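Local coordinates for Crov588 (Cafeteriavirus, PDB 6NYR), which is of unknown function, a leucine-rich-repeat protein built of FNIP repeats whose chain coils into a ring-shaped solenoid, at residues A[449-454]-A[468-473]; A[535-540]-A[558-563]. All coordinates share one frame; numbering follows the deposited sequence.

Contact 1. Residues A[449-454]-A[468-473]; sequences DSLTHL and VLPNSL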
loop_
_atom_site.group_PDB
_atom_site.type_symbol
_atom_site.label_atom_id
_atom_site.label_comp_id
_atom_site.label_asym_id
_atom_site.label_seq_id
_atom_site.Cartn_x
_atom_site.Cartn_y
_atom_site.Cartn_z
ATOM N N ASP A 449 22.896 22.308 11.649
ATOM C CA ASP A 449 23.704 21.122 11.903
ATOM C C ASP A 449 22.876 19.961 12.437
ATOM O O ASP A 449 23.328 18.814 12.368
ATOM C CB ASP A 449 24.831 21.469 12.878
ATOM C CG ASP A 449 25.953 22.250 12.214
ATOM O OD1 ASP A 449 26.361 21.867 11.098
ATOM O OD2 ASP A 449 26.419 23.252 12.797
ATOM N N SER A 450 21.671 20.225 12.952
ATOM C CA SER A 450 20.806 19.152 13.431
ATOM C C SER A 450 20.261 18.298 12.292
ATOM O O SER A 450 19.881 17.145 12.521
ATOM C CB SER A 450 19.643 19.736 14.238
ATOM O OG SER A 450 18.831 20.571 13.430
ATOM N N LEU A 451 20.212 18.843 11.081
ATOM C CA LEU A 451 19.596 18.159 9.953
ATOM C C LEU A 451 20.282 16.831 9.661
ATOM O O LEU A 451 21.510 16.731 9.648
ATOM C CB LEU A 451 19.664 19.053 8.713
ATOM C CG LEU A 451 18.707 18.791 7.558
ATOM C CD1 LEU A 451 17.312 19.269 7.903
ATOM C CD2 LEU A 451 19.222 19.460 6.290
ATOM N N THR A 452 19.468 15.800 9.428
ATOM C CA THR A 452 19.966 14.488 9.036
ATOM C C THR A 452 19.577 14.080 7.622
ATOM O O THR A 452 20.342 13.364 6.973
ATOM C CB THR A 452 19.462 13.414 10.013
ATOM O OG1 THR A 452 18.031 13.415 10.024
ATOM C CG2 THR A 452 19.984 13.679 11.418
ATOM N N HIS A 453 18.420 14.510 7.125
ATOM C CA HIS A 453 17.957 14.127 5.799
ATOM C C HIS A 453 17.802 15.361 4.924
ATOM O O HIS A 453 17.094 16.304 5.292
ATOM C CB HIS A 453 16.627 13.382 5.857
ATOM C CG HIS A 453 16.730 11.999 6.410
ATOM N ND1 HIS A 453 16.354 10.871 5.721
ATOM C CD2 HIS A 453 17.234 11.565 7.577
ATOM C CE1 HIS A 453 16.558 9.805 6.479
ATOM N NE2 HIS A 453 17.052 10.208 7.630
ATOM N N LEU A 454 18.448 15.338 3.761
ATOM C CA LEU A 454 18.360 16.423 2.792
ATOM C C LEU A 454 18.177 15.827 1.407
ATOM O O LEU A 454 18.946 14.952 0.998
ATOM C CB LEU A 454 19.611 17.305 2.833
ATOM C CG LEU A 454 19.723 18.414 1.791
ATOM C CD1 LEU A 454 18.593 19.417 1.909
ATOM C CD2 LEU A 454 21.077 19.111 1.921
ATOM N N VAL A 468 29.259 23.516 4.218
ATOM C CA VAL A 468 27.880 23.863 3.899
ATOM C C VAL A 468 26.916 22.822 4.446
ATOM O O VAL A 468 25.895 23.154 5.055
ATOM C CB VAL A 468 27.713 24.023 2.371
ATOM C CG1 VAL A 468 26.232 24.141 2.007
ATOM C CG2 VAL A 468 28.491 25.227 1.872
ATOM N N LEU A 469 27.224 21.551 4.241
ATOM C CA LEU A 469 26.338 20.477 4.666
ATOM C C LEU A 469 26.429 20.285 6.176
ATOM O O LEU A 469 27.517 20.380 6.753
ATOM C CB LEU A 469 26.696 19.182 3.953
ATOM C CG LEU A 469 26.524 19.196 2.432
ATOM C CD1 LEU A 469 26.850 17.819 1.852
ATOM C CD2 LEU A 469 25.127 19.638 2.026
ATOM N N PRO A 470 25.299 20.047 6.837
ATOM C CA PRO A 470 25.312 19.946 8.302
ATOM C C PRO A 470 26.084 18.726 8.785
ATOM O O PRO A 470 26.261 17.731 8.077
ATOM C CB PRO A 470 23.826 19.846 8.678
ATOM C CG PRO A 470 23.117 19.464 7.416
ATOM C CD PRO A 470 23.934 19.998 6.278
ATOM N N ASN A 471 26.546 18.824 10.036
ATOM C CA ASN A 471 27.401 17.792 10.610
ATOM C C ASN A 471 26.671 16.472 10.798
ATOM O O ASN A 471 27.289 15.410 10.666
ATOM C CB ASN A 471 27.960 18.272 11.951
ATOM C CG ASN A 471 28.661 19.616 11.847
ATOM O OD1 ASN A 471 28.417 20.524 12.645
ATOM N ND2 ASN A 471 29.539 19.749 10.861
ATOM N N SER A 472 25.377 16.510 11.098
ATOM C CA SER A 472 24.624 15.309 11.420
ATOM C C SER A 472 24.028 14.621 10.201
ATOM O O SER A 472 23.326 13.619 10.362
ATOM C CB SER A 472 23.511 15.653 12.416
ATOM O OG SER A 472 22.995 16.949 12.159
ATOM N N LEU A 473 24.298 15.117 8.997
ATOM C CA LEU A 473 23.651 14.591 7.801
ATOM C C LEU A 473 23.986 13.121 7.593
ATOM O O LEU A 473 25.160 12.744 7.529
ATOM C CB LEU A 473 24.082 15.394 6.575
ATOM C CG LEU A 473 23.160 15.306 5.355
ATOM C CD1 LEU A 473 21.843 16.017 5.642
ATOM C CD2 LEU A 473 23.836 15.884 4.124
#
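OD1 of D449 accepts the backbone N-H of N471 at 3.2 Å from N471 N, with an N-H...O angle of 153°. The donor reaches the carboxylate on its anti side and 26° out of its plane. A weak bond from S472 N to D449 O is doubtful, because D449 O and S472 OG are too close in the model to be relied on. P470 packs alongside: its CB lies 3.5 Å from D449 CA, while P470 CG meets L451 CB at 3.7 Å. Deeper, L473 CG stands anti to the backbone N (chi1 -160°), which brings CD1 against the T452 carbonyl and L454 CB, 3.3 Å from T452 O and 3.8 Å from L454 CB. L454 CD2 and L469 CD2 touch at 4.1 Å, their side chains crossing at about a right angle. L432 and L476, in the strands before and after, continue this leucine core, and the T452 backbone bonds to V430 and T474. The chemistry is thus split by depth: an exposed aspartate ties the surface turn of one coil to that of the next, and apolar branches join them within.

Contact 2. Residues A[535-540]-A[558-563]; sequences LPNSLT and PNSLTH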
loop_
_atom_site.group_PDB
_atom_site.type_symbol
_atom_site.label_atom_id
_atom_site.label_comp_id
_atom_site.label_asym_id
_atom_site.label_seq_id
_atom_site.Cartn_x
_atom_site.Cartn_y
_atom_site.Cartn_z
ATOM N N LEU A 535 36.638 5.034 -3.553
ATOM C CA LEU A 535 35.481 4.496 -2.841
ATOM C C LEU A 535 35.874 4.170 -1.405
ATOM O O LEU A 535 36.877 3.483 -1.184
ATOM C CB LEU A 535 34.964 3.255 -3.556
ATOM C CG LEU A 535 34.455 3.485 -4.986
ATOM C CD1 LEU A 535 33.979 2.182 -5.618
ATOM C CD2 LEU A 535 33.343 4.530 -5.003
ATOM N N PRO A 536 35.126 4.648 -0.412
ATOM C CA PRO A 536 35.588 4.535 0.975
ATOM C C PRO A 536 35.488 3.109 1.493
ATOM O O PRO A 536 34.729 2.278 0.988
ATOM C CB PRO A 536 34.659 5.478 1.750
ATOM C CG PRO A 536 33.463 5.705 0.858
ATOM C CD PRO A 536 33.723 5.094 -0.501
ATOM N N ASN A 537 36.277 2.834 2.536
ATOM C CA ASN A 537 36.396 1.483 3.082
ATOM C C ASN A 537 35.228 1.090 3.974
ATOM O O ASN A 537 35.260 0.004 4.561
ATOM C CB ASN A 537 37.691 1.332 3.896
ATOM C CG ASN A 537 38.580 0.238 3.386
ATOM O OD1 ASN A 537 38.106 -0.726 2.791
ATOM N ND2 ASN A 537 39.881 0.358 3.642
ATOM N N SER A 538 34.215 1.943 4.105
ATOM C CA SER A 538 33.001 1.610 4.832
ATOM C C SER A 538 31.869 1.161 3.923
ATOM O O SER A 538 30.818 0.749 4.423
ATOM C CB SER A 538 32.530 2.821 5.642
ATOM O OG SER A 538 32.443 3.965 4.809
ATOM N N LEU A 539 32.058 1.228 2.610
ATOM C CA LEU A 539 30.956 1.086 1.671
ATOM C C LEU A 539 30.553 -0.371 1.520
ATOM O O LEU A 539 31.385 -1.231 1.213
ATOM C CB LEU A 539 31.350 1.668 0.315
ATOM C CG LEU A 539 30.218 1.925 -0.676
ATOM C CD1 LEU A 539 29.425 3.160 -0.288
ATOM C CD2 LEU A 539 30.784 2.059 -2.083
ATOM N N THR A 540 29.267 -0.640 1.735
ATOM C CA THR A 540 28.703 -1.974 1.593
ATOM C C THR A 540 27.803 -2.131 0.376
ATOM O O THR A 540 27.666 -3.247 -0.132
ATOM C CB THR A 540 27.886 -2.336 2.843
ATOM O OG1 THR A 540 26.769 -1.440 2.957
ATOM C CG2 THR A 540 28.742 -2.254 4.096
ATOM N N PRO A 558 36.025 -1.386 -2.678
ATOM C CA PRO A 558 36.565 -1.497 -1.320
ATOM C C PRO A 558 36.340 -2.875 -0.717
ATOM O O PRO A 558 35.465 -3.643 -1.128
ATOM C CB PRO A 558 35.814 -0.412 -0.535
ATOM C CG PRO A 558 34.582 -0.127 -1.322
ATOM C CD PRO A 558 34.813 -0.546 -2.747
ATOM N N ASN A 559 37.154 -3.178 0.293
ATOM C CA ASN A 559 37.142 -4.485 0.935
ATOM C C ASN A 559 35.981 -4.674 1.897
ATOM O O ASN A 559 35.885 -5.734 2.522
ATOM C CB ASN A 559 38.466 -4.706 1.666
ATOM C CG ASN A 559 39.584 -5.113 0.726
ATOM O OD1 ASN A 559 39.478 -6.119 0.019
ATOM N ND2 ASN A 559 40.659 -4.331 0.703
ATOM N N SER A 560 35.112 -3.674 2.036
ATOM C CA SER A 560 33.898 -3.781 2.829
ATOM C C SER A 560 32.663 -4.114 2.000
ATOM O O SER A 560 31.609 -4.410 2.574
ATOM C CB SER A 560 33.648 -2.464 3.568
ATOM O OG SER A 560 33.751 -1.373 2.666
ATOM N N LEU A 561 32.767 -4.079 0.675
ATOM C CA LEU A 561 31.586 -4.122 -0.174
ATOM C C LEU A 561 30.926 -5.493 -0.131
ATOM O O LEU A 561 31.591 -6.524 -0.274
ATOM C CB LEU A 561 31.964 -3.771 -1.609
ATOM C CG LEU A 561 30.839 -3.257 -2.504
ATOM C CD1 LEU A 561 30.470 -1.826 -2.150
ATOM C CD2 LEU A 561 31.233 -3.377 -3.969
ATOM N N THR A 562 29.611 -5.500 0.075
ATOM C CA THR A 562 28.833 -6.727 0.088
ATOM C C THR A 562 27.837 -6.823 -1.061
ATOM O O THR A 562 27.566 -7.928 -1.541
ATOM C CB THR A 562 28.060 -6.847 1.409
ATOM O OG1 THR A 562 27.263 -5.671 1.605
ATOM C CG2 THR A 562 29.015 -7.000 2.584
ATOM N N HIS A 563 27.298 -5.693 -1.521
ATOM C CA HIS A 563 26.232 -5.674 -2.519
ATOM C C HIS A 563 26.653 -4.794 -3.686
ATOM O O HIS A 563 26.850 -3.585 -3.519
ATOM C CB HIS A 563 24.925 -5.156 -1.908
ATOM C CG HIS A 563 24.392 -6.022 -0.810
ATOM N ND1 HIS A 563 25.107 -6.298 0.335
ATOM C CD2 HIS A 563 23.220 -6.689 -0.693
ATOM C CE1 HIS A 563 24.394 -7.096 1.113
ATOM N NE2 HIS A 563 23.245 -7.345 0.512
#
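L535 leads the contact, its CB lying 3.9 Å from CD of P558, the two side chains running at a slant to each other. P536 then offers its carbonyl rather than its ring: P536 O lies 3.3 Å from P558 CB, while the ring of P536 turns back onto L513 and N515. The N537 side chain passes P558 in the opposite direction, and N537 O lies 2.8 Å from S560 OG. That hydroxyl, held between the backbone N and carbonyl carbon of its own residue (chi1 49°), is equally near L539 O, also 2.8 Å from S560 OG; its single proton has both carbonyls within reach, and which one it serves is not settled. S538 directs its hydroxyl elsewhere, to L517 O. L539 packs CB against P558 CG at 4.0 Å, and its CD2 runs alongside L561 CD1 at 3.9 Å, both leucines pointing the same way. T540 closes the segment with a carbonyl gripped twice: H563 N approaches T540 O head-on at 2.8 Å (C=O...N 175°), and T562 N comes from the side at 3.0 Å from T540 O (126°). T562 OG1 shares a hydrogen bond with H563 ND1. Hydroxyl and N-H donors of S560, T562 and H563 on carbonyls of the preceding turn thus tie the coils just ahead of the paired strands, and the double grip on T540 O is consistent with holding the chain where strand 563-565 begins.

In the fold
Contacts 1 and 2 join equivalent parts of successive coils, each between the turn leading into one inner strand and the turn leading into the next: 453-455 to 475-477 in the first, 541-543 to 563-565 in the second. They lie on the same side of the ring, centres about 23 Å apart, in different FNIP repeats. Both are partly buried, leucine and proline inside and Asx residues at the surface. There D449 bonds the N471 N-H in contact 1, whereas N537 only approaches N559 N in contact 2, whose polar strength lies in S560 OG and T540 O. Both reach the histidine row, contact 1 from its first segment (H453, meeting H431 and Y475), contact 2 from its second (H563, stacked with H541 and H585).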